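Long-range contacts in probable AP endonuclease (African swine fever virus, PDB 6KI3), which probably cleaves the DNA backbone on the 5' side of abasic sites in a zinc-dependent repair reaction and also removes mismatched nucleotides through a 3'-5' exonuclease activity: residues A[8-18]-A[25-36]; A[195-205]-A[255-265]. One frame throughout, in Å; residues are numbered along the deposited sequence.

Contact 1: residues A[8-18]-A[25-36]; sequences GAFVSHRLWSD and CITNSIANYVAF. With nucleotides of chain C.
Val11 and Trp16 pack against Tyr33 where the first strand of the TIM barrel, 6-10, runs through a short loop and a helical turn back onto its first helix, 25-39. The tight part is apolar. Val11 CG2 sits over the face of the Tyr33 ring, 3.6 Å from its centroid and 16° off the normal. With CG1 anti to the backbone N, that methyl turns to Ser29 OG and CG2 is left for the ring. Trp16 is a knob among Ser29, Asn32, Tyr33 and Phe36: Tyr33 turns its edge to the indole face, with planes at 88°, while the indole points its own edge at the face of Phe36 in an offset edge-to-face pair. At the buried end, Tyr33 OH accepts from Ala9 N and is also hydrogen-bonded with Ser46 O, so the phenol ties the helix to two neighbouring parallel strands, 6-10 and 46-49.

The DNA meets segment 8-18 at Phe10, Ser12 and His13. Ser12 caps the short helix through Leu15 N. His13 N donates to DG3 OP2 of chain C at 3.0 Å. Phe10 lays one ring face over C2' of the abasic-site analogue 3DR1 of chain C.

The other side of the contact is polar and more open. Exposed Asp18 receives Asn28 ND2 on the anti side of OD2 (2.9 Å), and Asn28 OD1 takes Asp18 N in its carbonyl plane (2.8 Å), a two-bond pairing that fixes the amide's orientation. Ser17 OG donates to Cys25 O, reaching it from the opposite face to Ser29 N; Cys25 itself is disulfide-bonded to Cys21. Asn32 ND2 donates a hydrogen bond to Trp16 O at 2.7 Å, the oxygen only 5° out of the asparagine's amide plane.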
loop_
_atom_site.group_PDB
_atom_site.type_symbol
_atom_site.label_atom_id
_atom_site.label_comp_id
_atom_site.label_asym_id
_atom_site.label_seq_id
_atom_site.Cartn_x
_atom_site.Cartn_y
_atom_site.Cartn_z
ATOM N N GLY A 8 2.756 -5.537 7.891
ATOM C CA GLY A 8 1.686 -4.955 8.668
ATOM C C GLY A 8 0.372 -5.039 7.928
ATOM O O GLY A 8 0.228 -5.801 6.972
ATOM N N ALA A 9 -0.591 -4.239 8.379
ATOM C CA ALA A 9 -1.914 -4.252 7.777
ATOM C C ALA A 9 -2.525 -2.860 7.856
ATOM O O ALA A 9 -2.053 -1.990 8.592
ATOM C CB ALA A 9 -2.826 -5.282 8.453
ATOM N N PHE A 10 -3.580 -2.658 7.073
ATOM C CA PHE A 10 -4.358 -1.430 7.165
ATOM C C PHE A 10 -5.148 -1.420 8.467
ATOM O O PHE A 10 -5.773 -2.420 8.835
ATOM C CB PHE A 10 -5.299 -1.302 5.968
ATOM C CG PHE A 10 -6.416 -0.320 6.177
ATOM C CD1 PHE A 10 -6.174 1.044 6.150
ATOM C CD2 PHE A 10 -7.712 -0.761 6.396
ATOM C CE1 PHE A 10 -7.202 1.950 6.344
ATOM C CE2 PHE A 10 -8.743 0.140 6.589
ATOM C CZ PHE A 10 -8.488 1.496 6.562
ATOM N N VAL A 11 -5.117 -0.291 9.166
ATOM C CA VAL A 11 -5.763 -0.146 10.464
ATOM C C VAL A 11 -6.965 0.770 10.283
ATOM O O VAL A 11 -6.812 1.980 10.080
ATOM C CB VAL A 11 -4.798 0.405 11.521
ATOM C CG1 VAL A 11 -5.496 0.529 12.867
ATOM C CG2 VAL A 11 -3.571 -0.482 11.627
ATOM N N SER A 12 -8.163 0.199 10.357
ATOM C CA SER A 12 -9.374 0.996 10.244
ATOM C C SER A 12 -9.750 1.590 11.596
ATOM O O SER A 12 -9.529 0.984 12.650
ATOM C CB SER A 12 -10.529 0.153 9.705
ATOM O OG SER A 12 -11.127 -0.606 10.740
ATOM N N HIS A 13 -10.303 2.656 11.517
ATOM C CA HIS A 13 -10.762 3.336 12.710
ATOM C C HIS A 13 -11.889 2.603 13.346
ATOM O O HIS A 13 -11.881 2.449 14.618
ATOM C CB HIS A 13 -11.209 4.717 12.319
ATOM C CG HIS A 13 -11.926 5.462 13.367
ATOM N ND1 HIS A 13 -12.930 4.956 14.096
ATOM C CD2 HIS A 13 -11.826 6.766 13.758
ATOM C CE1 HIS A 13 -13.410 5.906 14.913
ATOM N NE2 HIS A 13 -12.741 7.013 14.707
ATOM N N ARG A 14 -12.869 2.160 12.577
ATOM C CA ARG A 14 -14.025 1.464 13.140
ATOM C C ARG A 14 -13.776 0.120 13.841
ATOM O O ARG A 14 -14.427 -0.198 14.837
ATOM C CB ARG A 14 -15.103 1.285 12.065
ATOM C CG ARG A 14 -16.291 0.449 12.511
ATOM C CD ARG A 14 -17.174 0.072 11.332
ATOM N NE ARG A 14 -16.417 -0.589 10.273
ATOM C CZ ARG A 14 -16.510 -1.882 9.984
ATOM N NH1 ARG A 14 -17.329 -2.662 10.676
ATOM N NH2 ARG A 14 -15.782 -2.398 9.002
ATOM N N LEU A 15 -12.858 -0.670 13.298
ATOM C CA LEU A 15 -12.588 -2.022 13.771
ATOM C C LEU A 15 -11.447 -2.094 14.775
ATOM O O LEU A 15 -11.129 -3.190 15.248
ATOM C CB LEU A 15 -12.274 -2.949 12.591
ATOM C CG LEU A 15 -13.412 -3.053 11.577
ATOM C CD1 LEU A 15 -12.998 -3.854 10.337
ATOM C CD2 LEU A 15 -14.616 -3.672 12.258
ATOM N N TRP A 16 -10.832 -0.966 15.125
ATOM C CA TRP A 16 -9.669 -1.004 16.004
ATOM C C TRP A 16 -9.765 0.005 17.142
ATOM O O TRP A 16 -9.260 -0.250 18.240
ATOM C CB TRP A 16 -8.392 -0.767 15.194
ATOM C CG TRP A 16 -8.042 -1.907 14.284
ATOM C CD1 TRP A 16 -8.251 -1.979 12.936
ATOM C CD2 TRP A 16 -7.422 -3.142 14.660
ATOM N NE1 TRP A 16 -7.795 -3.181 12.450
ATOM C CE2 TRP A 16 -7.282 -3.914 13.488
ATOM C CE3 TRP A 16 -6.971 -3.671 15.873
ATOM C CZ2 TRP A 16 -6.711 -5.184 13.494
ATOM C CZ3 TRP A 16 -6.404 -4.932 15.877
ATOM C CH2 TRP A 16 -6.278 -5.675 14.696
ATOM N N SER A 17 -10.401 1.147 16.900
ATOM C CA SER A 17 -10.472 2.179 17.925
ATOM C C SER A 17 -11.444 1.782 19.027
ATOM O O SER A 17 -12.505 1.208 18.769
ATOM C CB SER A 17 -10.895 3.516 17.321
ATOM O OG SER A 17 -9.914 4.009 16.427
ATOM N N ASP A 18 -11.067 2.087 20.265
ATOM C CA ASP A 18 -11.971 1.913 21.390
ATOM C C ASP A 18 -13.095 2.938 21.326
ATOM O O ASP A 18 -12.956 4.011 20.731
ATOM C CB ASP A 18 -11.218 2.062 22.712
ATOM C CG ASP A 18 -10.185 0.978 22.922
ATOM O OD1 ASP A 18 -10.528 -0.210 22.749
ATOM O OD2 ASP A 18 -9.030 1.314 23.259
ATOM N N CYS A 25 -7.958 9.037 18.207
ATOM C CA CYS A 25 -8.540 7.774 17.760
ATOM C C CYS A 25 -7.591 6.976 16.871
ATOM O O CYS A 25 -7.575 5.741 16.939
ATOM C CB CYS A 25 -9.859 8.040 17.038
ATOM S SG CYS A 25 -11.145 8.666 18.138
ATOM N N ILE A 26 -6.802 7.647 16.031
ATOM C CA ILE A 26 -5.894 6.923 15.144
ATOM C C ILE A 26 -4.787 6.251 15.947
ATOM O O ILE A 26 -4.493 5.065 15.758
ATOM C CB ILE A 26 -5.316 7.863 14.070
ATOM C CG1 ILE A 26 -6.440 8.469 13.228
ATOM C CG2 ILE A 26 -4.324 7.112 13.189
ATOM C CD1 ILE A 26 -5.954 9.412 12.150
ATOM N N THR A 27 -4.157 7.002 16.854
ATOM C CA THR A 27 -3.107 6.430 17.692
ATOM C C THR A 27 -3.660 5.335 18.595
ATOM O O THR A 27 -2.998 4.316 18.826
ATOM C CB THR A 27 -2.445 7.527 18.525
ATOM O OG1 THR A 27 -2.104 8.632 17.680
ATOM C CG2 THR A 27 -1.185 7.001 19.191
ATOM N N ASN A 28 -4.872 5.531 19.121
ATOM C CA ASN A 28 -5.508 4.497 19.932
ATOM C C ASN A 28 -5.735 3.226 19.125
ATOM O O ASN A 28 -5.513 2.116 19.623
ATOM C CB ASN A 28 -6.831 5.016 20.500
ATOM C CG ASN A 28 -7.679 3.918 21.113
ATOM O OD1 ASN A 28 -8.573 3.375 20.464
ATOM N ND2 ASN A 28 -7.408 3.590 22.371
ATOM N N SER A 29 -6.177 3.369 17.873
ATOM C CA SER A 29 -6.388 2.201 17.025
ATOM C C SER A 29 -5.076 1.481 16.744
ATOM O O SER A 29 -5.017 0.245 16.771
ATOM C CB SER A 29 -7.061 2.619 15.717
ATOM O OG SER A 29 -6.241 3.515 14.987
ATOM N N ILE A 30 -4.010 2.238 16.475
ATOM C CA ILE A 30 -2.705 1.631 16.238
ATOM C C ILE A 30 -2.200 0.941 17.501
ATOM O O ILE A 30 -1.561 -0.117 17.434
ATOM C CB ILE A 30 -1.716 2.694 15.725
ATOM C CG1 ILE A 30 -2.094 3.118 14.305
ATOM C CG2 ILE A 30 -0.282 2.182 15.770
ATOM C CD1 ILE A 30 -1.223 4.209 13.741
ATOM N N ALA A 31 -2.490 1.517 18.669
ATOM C CA ALA A 31 -2.106 0.882 19.926
ATOM C C ALA A 31 -2.760 -0.487 20.069
ATOM O O ALA A 31 -2.099 -1.470 20.423
ATOM C CB ALA A 31 -2.477 1.784 21.103
ATOM N N ASN A 32 -4.063 -0.570 19.795
ATOM C CA ASN A 32 -4.743 -1.861 19.839
ATOM C C ASN A 32 -4.233 -2.786 18.743
ATOM O O ASN A 32 -4.130 -4.002 18.943
ATOM C CB ASN A 32 -6.253 -1.661 19.718
ATOM C CG ASN A 32 -6.814 -0.785 20.819
ATOM O OD1 ASN A 32 -6.211 -0.644 21.882
ATOM N ND2 ASN A 32 -7.974 -0.188 20.570
ATOM N N TYR A 33 -3.900 -2.224 17.578
ATOM C CA TYR A 33 -3.378 -3.025 16.476
ATOM C C TYR A 33 -1.987 -3.565 16.785
ATOM O O TYR A 33 -1.635 -4.661 16.332
ATOM C CB TYR A 33 -3.380 -2.183 15.198
ATOM C CG TYR A 33 -2.390 -2.595 14.132
ATOM C CD1 TYR A 33 -2.714 -3.562 13.189
ATOM C CD2 TYR A 33 -1.145 -1.987 14.045
ATOM C CE1 TYR A 33 -1.816 -3.927 12.204
ATOM C CE2 TYR A 33 -0.240 -2.346 13.068
ATOM C CZ TYR A 33 -0.581 -3.313 12.149
ATOM O OH TYR A 33 0.323 -3.668 11.177
ATOM N N VAL A 34 -1.188 -2.822 17.553
ATOM C CA VAL A 34 0.114 -3.329 17.975
ATOM C C VAL A 34 -0.055 -4.396 19.049
ATOM O O VAL A 34 0.673 -5.397 19.072
ATOM C CB VAL A 34 1.006 -2.167 18.451
ATOM C CG1 VAL A 34 2.182 -2.684 19.268
ATOM C CG2 VAL A 34 1.502 -1.366 17.258
ATOM N N ALA A 35 -1.022 -4.208 19.951
ATOM C CA ALA A 35 -1.309 -5.229 20.954
ATOM C C ALA A 35 -1.745 -6.533 20.298
ATOM O O ALA A 35 -1.311 -7.618 20.703
ATOM C CB ALA A 35 -2.380 -4.729 21.921
ATOM N N PHE A 36 -2.602 -6.444 19.277
ATOM C CA PHE A 36 -3.019 -7.634 18.546
ATOM C C PHE A 36 -1.832 -8.346 17.911
ATOM O O PHE A 36 -1.840 -9.576 17.786
ATOM C CB PHE A 36 -4.052 -7.251 17.484
ATOM C CG PHE A 36 -4.426 -8.377 16.562
ATOM C CD1 PHE A 36 -5.337 -9.342 16.957
ATOM C CD2 PHE A 36 -3.878 -8.459 15.293
ATOM C CE1 PHE A 36 -5.684 -10.373 16.107
ATOM C CE2 PHE A 36 -4.222 -9.487 14.439
ATOM C CZ PHE A 36 -5.127 -10.443 14.846
ATOM P P DG C 3 -11.405 4.425 8.653
ATOM O OP1 DG C 3 -9.953 4.524 8.921
ATOM O OP2 DG C 3 -12.201 3.364 9.310
ATOM O "O5'" DG C 3 -12.063 5.835 8.996
ATOM C "C5'" DG C 3 -11.728 6.967 8.209
ATOM C "C4'" DG C 3 -12.638 8.136 8.528
ATOM O "O4'" DG C 3 -13.896 7.990 7.815
ATOM C "C3'" DG C 3 -13.000 8.292 10.003
ATOM O "O3'" DG C 3 -12.997 9.667 10.335
ATOM C "C2'" DG C 3 -14.409 7.700 10.071
ATOM C "C1'" DG C 3 -14.968 8.113 8.722
ATOM N N9 DG C 3 -16.061 7.266 8.258
ATOM C C8 DG C 3 -16.176 5.905 8.410
ATOM N N7 DG C 3 -17.264 5.414 7.886
ATOM C C5 DG C 3 -17.912 6.520 7.349
ATOM C C6 DG C 3 -19.141 6.608 6.653
ATOM O O6 DG C 3 -19.927 5.695 6.364
ATOM N N1 DG C 3 -19.430 7.921 6.282
ATOM C C2 DG C 3 -18.633 9.007 6.551
ATOM N N2 DG C 3 -19.078 10.194 6.112
ATOM N N3 DG C 3 -17.479 8.938 7.201
ATOM C C4 DG C 3 -17.183 7.667 7.569
ATOM O "O5'" 3DR C 1 -7.598 -0.645 -1.124
ATOM P P 3DR C 1 -7.209 -0.369 -2.660
ATOM O OP1 3DR C 1 -6.849 1.096 -2.684
ATOM O OP2 3DR C 1 -6.053 -1.306 -2.899
ATOM O OP3 3DR C 1 -8.465 -0.702 -3.430
ATOM C "C2'" 3DR C 1 -8.208 0.622 3.057
ATOM C "C5'" 3DR C 1 -8.361 0.296 -0.373
ATOM C "C4'" 3DR C 1 -8.782 -0.368 0.932
ATOM O "O4'" 3DR C 1 -7.663 -1.066 1.482
ATOM C "C1'" 3DR C 1 -7.420 -0.660 2.829
ATOM C "C3'" 3DR C 1 -9.255 0.642 1.962
ATOM O "O3'" 3DR C 1 -10.498 0.200 2.510
ATOM P P DA C 4 -13.106 10.157 11.862
ATOM O OP1 DA C 4 -11.771 10.661 12.248
ATOM O OP2 DA C 4 -13.761 9.114 12.683
ATOM O "O5'" DA C 4 -14.099 11.402 11.762
ATOM C "C5'" DA C 4 -13.867 12.397 10.777
ATOM C "C4'" DA C 4 -15.115 13.221 10.529
ATOM O "O4'" DA C 4 -16.132 12.397 9.904
ATOM C "C3'" DA C 4 -15.750 13.822 11.777
ATOM O "O3'" DA C 4 -16.163 15.148 11.498
ATOM C "C2'" DA C 4 -16.936 12.896 12.059
ATOM C "C1'" DA C 4 -17.322 12.423 10.662
ATOM N N9 DA C 4 -17.898 11.080 10.638
ATOM C C8 DA C 4 -17.409 9.963 11.257
ATOM N N7 DA C 4 -18.129 8.886 11.055
ATOM C C5 DA C 4 -19.161 9.323 10.242
ATOM C C6 DA C 4 -20.266 8.658 9.670
ATOM N N6 DA C 4 -20.514 7.356 9.845
ATOM N N1 DA C 4 -21.107 9.388 8.907
ATOM C C2 DA C 4 -20.855 10.692 8.734
ATOM N N3 DA C 4 -19.853 11.423 9.218
ATOM C C4 DA C 4 -19.034 10.672 9.971
#

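Contact 2: residues A[195-205]-A[255-265]; sequences ISSYNDAGQWL and KQSGLYCFVEY
Ser196 and Gly258 begin the backbone part of this contact, in which two helix starts are joined by a single beta bridge between Ser197 and Ser257. Gly258 N donates to Ser196 O (2.7 Å) and Tyr198 N to Gln256 O (3.0 Å); each donor stands well above the carbonyl plane, by more than 40°. Gly258 CA also directs a hydrogen at Ile195 O, nearly straight at 169°, an approach for which the glycine's bare CA leaves room. Both helices start from a serine N-cap, and Ser197 forms a capping box with Asp200.

One side-chain hydrogen bond spans the pair. Tyr198 OH donates to the syn lone pair of Glu264 OE1 at 2.8 Å, the carboxylate standing steeply to the ring.

Sulfur and apolar contacts fill the interface. Cys261 is a knob among Tyr198, Ala201, Gly202 and Leu205; with SG anti to its own backbone N, the sulfur lies over the Tyr198 ring, 4.4 Å from the centroid, and touches Gly202 CA at 3.5 Å. Leu205 CD1 makes a CH-pi contact over a face of Phe262, 3.9 Å from its centroid, while Ala201 CB meets that ring at CE2 (3.6 Å).

The segment axes approach to 7.6 Å at 38°, roughly parallel, as expected for neighbouring outer helices of a TIM barrel. Ile195 and Phe262 touch Thr185 of helix 185-190, Tyr265 meets Phe222 of strand 220-227, and Tyr260 and Val263 rest on helix 282-300.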
loop_
_atom_site.group_PDB
_atom_site.type_symbol
_atom_site.label_atom_id
_atom_site.label_comp_id
_atom_site.label_asym_id
_atom_site.label_seq_id
_atom_site.Cartn_x
_atom_site.Cartn_y
_atom_site.Cartn_z
ATOM N N ILE A 195 0.070 -13.950 -11.567
ATOM C CA ILE A 195 1.140 -14.063 -10.582
ATOM C C ILE A 195 0.840 -15.229 -9.649
ATOM O O ILE A 195 1.244 -15.225 -8.481
ATOM C CB ILE A 195 1.311 -12.754 -9.790
ATOM C CG1 ILE A 195 -0.028 -12.322 -9.186
ATOM C CG2 ILE A 195 1.882 -11.662 -10.681
ATOM C CD1 ILE A 195 0.062 -11.101 -8.297
ATOM N N SER A 196 0.137 -16.241 -10.164
ATOM C CA SER A 196 -0.323 -17.334 -9.314
ATOM C C SER A 196 0.826 -18.246 -8.902
ATOM O O SER A 196 0.964 -18.592 -7.722
ATOM C CB SER A 196 -1.414 -18.130 -10.031
ATOM O OG SER A 196 -2.586 -17.351 -10.193
ATOM N N SER A 197 1.659 -18.650 -9.853
ATOM C CA SER A 197 2.736 -19.583 -9.559
ATOM C C SER A 197 4.019 -18.842 -9.199
ATOM O O SER A 197 4.161 -17.638 -9.430
ATOM C CB SER A 197 2.993 -20.510 -10.746
ATOM O OG SER A 197 3.780 -19.871 -11.734
ATOM N N TYR A 198 4.964 -19.593 -8.624
ATOM C CA TYR A 198 6.258 -19.025 -8.261
ATOM C C TYR A 198 6.968 -18.446 -9.479
ATOM O O TYR A 198 7.535 -17.349 -9.412
ATOM C CB TYR A 198 7.124 -20.094 -7.590
ATOM C CG TYR A 198 8.451 -19.590 -7.061
ATOM C CD1 TYR A 198 9.562 -19.487 -7.890
ATOM C CD2 TYR A 198 8.596 -19.228 -5.727
ATOM C CE1 TYR A 198 10.774 -19.029 -7.410
ATOM C CE2 TYR A 198 9.805 -18.770 -5.237
ATOM C CZ TYR A 198 10.891 -18.673 -6.084
ATOM O OH TYR A 198 12.098 -18.219 -5.603
ATOM N N ASN A 199 6.947 -19.169 -10.600
ATOM C CA ASN A 199 7.622 -18.692 -11.802
ATOM C C ASN A 199 6.909 -17.482 -12.394
ATOM O O ASN A 199 7.559 -16.568 -12.916
ATOM C CB ASN A 199 7.717 -19.820 -12.829
ATOM C CG ASN A 199 8.675 -19.501 -13.961
ATOM O OD1 ASN A 199 9.891 -19.621 -13.812
ATOM N ND2 ASN A 199 8.131 -19.097 -15.103
ATOM N N ASP A 200 5.575 -17.460 -12.323
ATOM C CA ASP A 200 4.824 -16.319 -12.841
ATOM C C ASP A 200 5.194 -15.036 -12.108
ATOM O O ASP A 200 5.354 -13.979 -12.730
ATOM C CB ASP A 200 3.322 -16.583 -12.733
ATOM C CG ASP A 200 2.857 -17.713 -13.633
ATOM O OD1 ASP A 200 3.537 -17.996 -14.643
ATOM O OD2 ASP A 200 1.807 -18.319 -13.330
ATOM N N ALA A 201 5.335 -15.109 -10.784
ATOM C CA ALA A 201 5.763 -13.945 -10.015
ATOM C C ALA A 201 7.254 -13.684 -10.181
ATOM O O ALA A 201 7.677 -12.525 -10.265
ATOM C CB ALA A 201 5.418 -14.135 -8.538
ATOM N N GLY A 202 8.060 -14.747 -10.232
ATOM C CA GLY A 202 9.499 -14.571 -10.360
ATOM C C GLY A 202 9.894 -13.868 -11.643
ATOM O O GLY A 202 10.806 -13.038 -11.652
ATOM N N GLN A 203 9.216 -14.190 -12.747
ATOM C CA GLN A 203 9.501 -13.511 -14.007
ATOM C C GLN A 203 9.124 -12.037 -13.933
ATOM O O GLN A 203 9.876 -11.173 -14.400
ATOM C CB GLN A 203 8.761 -14.199 -15.153
ATOM N N TRP A 204 7.967 -11.731 -13.341
ATOM C CA TRP A 204 7.546 -10.340 -13.204
ATOM C C TRP A 204 8.453 -9.580 -12.243
ATOM O O TRP A 204 8.825 -8.431 -12.511
ATOM C CB TRP A 204 6.092 -10.285 -12.731
ATOM C CG TRP A 204 5.458 -8.929 -12.833
ATOM C CD1 TRP A 204 4.776 -8.422 -13.901
ATOM C CD2 TRP A 204 5.435 -7.911 -11.825
ATOM N NE1 TRP A 204 4.335 -7.152 -13.623
ATOM C CE2 TRP A 204 4.726 -6.814 -12.354
ATOM C CE3 TRP A 204 5.948 -7.820 -10.526
ATOM C CZ2 TRP A 204 4.517 -5.641 -11.632
ATOM C CZ3 TRP A 204 5.740 -6.654 -9.811
ATOM C CH2 TRP A 204 5.031 -5.580 -10.366
ATOM N N LEU A 205 8.825 -10.207 -11.124
ATOM C CA LEU A 205 9.668 -9.530 -10.143
ATOM C C LEU A 205 11.106 -9.395 -10.625
ATOM O O LEU A 205 11.805 -8.459 -10.221
ATOM C CB LEU A 205 9.617 -10.273 -8.807
ATOM C CG LEU A 205 8.324 -10.093 -8.008
ATOM C CD1 LEU A 205 8.307 -10.994 -6.784
ATOM C CD2 LEU A 205 8.149 -8.636 -7.607
ATOM N N LYS A 255 4.957 -22.567 -0.671
ATOM C CA LYS A 255 6.249 -22.115 -1.172
ATOM C C LYS A 255 6.395 -22.282 -2.679
ATOM O O LYS A 255 7.445 -21.931 -3.227
ATOM C CB LYS A 255 7.384 -22.848 -0.448
ATOM C CG LYS A 255 7.500 -22.467 1.021
ATOM C CD LYS A 255 8.646 -23.188 1.711
ATOM C CE LYS A 255 9.992 -22.760 1.152
ATOM N NZ LYS A 255 11.119 -23.206 2.018
ATOM N N GLN A 256 5.378 -22.808 -3.358
ATOM C CA GLN A 256 5.312 -22.777 -4.812
ATOM C C GLN A 256 4.338 -21.726 -5.324
ATOM O O GLN A 256 4.174 -21.589 -6.541
ATOM C CB GLN A 256 4.925 -24.153 -5.366
ATOM C CG GLN A 256 6.065 -25.159 -5.395
ATOM C CD GLN A 256 6.195 -25.936 -4.102
ATOM O OE1 GLN A 256 5.378 -26.804 -3.803
ATOM N NE2 GLN A 256 7.226 -25.625 -3.325
ATOM N N SER A 257 3.693 -20.985 -4.429
ATOM C CA SER A 257 2.791 -19.921 -4.833
ATOM C C SER A 257 3.577 -18.712 -5.330
ATOM O O SER A 257 4.786 -18.586 -5.112
ATOM C CB SER A 257 1.894 -19.505 -3.667
ATOM O OG SER A 257 2.660 -18.993 -2.589
ATOM N N GLY A 258 2.867 -17.812 -6.011
ATOM C CA GLY A 258 3.477 -16.557 -6.407
ATOM C C GLY A 258 3.722 -15.628 -5.237
ATOM O O GLY A 258 4.629 -14.792 -5.285
ATOM N N LEU A 259 2.929 -15.764 -4.169
ATOM C CA LEU A 259 3.094 -14.894 -3.009
ATOM C C LEU A 259 4.425 -15.139 -2.311
ATOM O O LEU A 259 5.094 -14.187 -1.892
ATOM C CB LEU A 259 1.942 -15.095 -2.026
ATOM C CG LEU A 259 2.126 -14.370 -0.736
ATOM C CD1 LEU A 259 1.565 -13.012 -0.815
ATOM C CD2 LEU A 259 1.538 -15.124 0.434
ATOM N N TYR A 260 4.821 -16.407 -2.164
ATOM C CA TYR A 260 6.090 -16.701 -1.504
ATOM C C TYR A 260 7.263 -16.076 -2.244
ATOM O O TYR A 260 8.259 -15.694 -1.619
ATOM C CB TYR A 260 6.289 -18.211 -1.375
ATOM C CG TYR A 260 7.630 -18.584 -0.786
ATOM C CD1 TYR A 260 7.959 -18.227 0.515
ATOM C CD2 TYR A 260 8.568 -19.286 -1.530
ATOM C CE1 TYR A 260 9.183 -18.561 1.061
ATOM C CE2 TYR A 260 9.796 -19.625 -0.993
ATOM C CZ TYR A 260 10.099 -19.261 0.303
ATOM O OH TYR A 260 11.318 -19.595 0.844
ATOM N N CYS A 261 7.165 -15.958 -3.569
ATOM C CA CYS A 261 8.194 -15.243 -4.316
ATOM C C CYS A 261 8.158 -13.751 -4.000
ATOM O O CYS A 261 9.206 -13.096 -3.953
ATOM C CB CYS A 261 8.022 -15.484 -5.815
ATOM S SG CYS A 261 9.327 -14.762 -6.835
ATOM N N PHE A 262 6.961 -13.198 -3.784
ATOM C CA PHE A 262 6.861 -11.809 -3.347
ATOM C C PHE A 262 7.433 -11.633 -1.946
ATOM O O PHE A 262 8.052 -10.605 -1.648
ATOM C CB PHE A 262 5.405 -11.340 -3.393
ATOM C CG PHE A 262 4.943 -10.907 -4.758
ATOM C CD1 PHE A 262 5.171 -9.615 -5.202
ATOM C CD2 PHE A 262 4.273 -11.786 -5.592
ATOM C CE1 PHE A 262 4.746 -9.210 -6.455
ATOM C CE2 PHE A 262 3.845 -11.388 -6.846
ATOM C CZ PHE A 262 4.082 -10.098 -7.277
ATOM N N VAL A 263 7.238 -12.624 -1.075
ATOM C CA VAL A 263 7.764 -12.535 0.283
ATOM C C VAL A 263 9.289 -12.549 0.268
ATOM O O VAL A 263 9.937 -11.852 1.058
ATOM C CB VAL A 263 7.190 -13.672 1.150
ATOM C CG1 VAL A 263 7.831 -13.675 2.530
ATOM C CG2 VAL A 263 5.681 -13.534 1.263
ATOM N N GLU A 264 9.885 -13.327 -0.638
ATOM C CA GLU A 264 11.342 -13.393 -0.712
ATOM C C GLU A 264 11.934 -12.078 -1.205
ATOM O O GLU A 264 12.983 -11.643 -0.716
ATOM C CB GLU A 264 11.771 -14.552 -1.612
ATOM C CG GLU A 264 11.579 -15.928 -0.989
ATOM C CD GLU A 264 11.988 -17.053 -1.923
ATOM O OE1 GLU A 264 11.820 -16.897 -3.151
ATOM O OE2 GLU A 264 12.482 -18.090 -1.431
ATOM N N TYR A 265 11.282 -11.431 -2.174
ATOM C CA TYR A 265 11.759 -10.132 -2.637
ATOM C C TYR A 265 11.593 -9.071 -1.557
ATOM O O TYR A 265 12.480 -8.231 -1.362
ATOM C CB TYR A 265 11.023 -9.724 -3.915
ATOM C CG TYR A 265 11.269 -8.294 -4.349
ATOM C CD1 TYR A 265 10.471 -7.256 -3.884
ATOM C CD2 TYR A 265 12.293 -7.983 -5.233
ATOM C CE1 TYR A 265 10.694 -5.954 -4.276
ATOM C CE2 TYR A 265 12.517 -6.679 -5.634
ATOM C CZ TYR A 265 11.715 -5.670 -5.152
ATOM O OH TYR A 265 11.930 -4.370 -5.543
#

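From the N terminus, strand 6-10 leads into contact 1, which closes a short disulfide-containing loop and returns the chain onto helix 25-39 at the DNA-binding face. The chain then passes through the parallel strands from 46-49 to 179-184 and their helices before contact 2 opens. That contact closes a much longer excursion, carrying strand 220-227 and the zinc ligands His223, Asp236 and His238. The two loops follow in series, neither enclosing nor crossing the other, and the nearest atoms of the contacts are about 11 Å apart. Strand 272-275, paired with both 6-10 and 220-227, and helix 282-300, touching both contacts, connect these regions as the barrel closes.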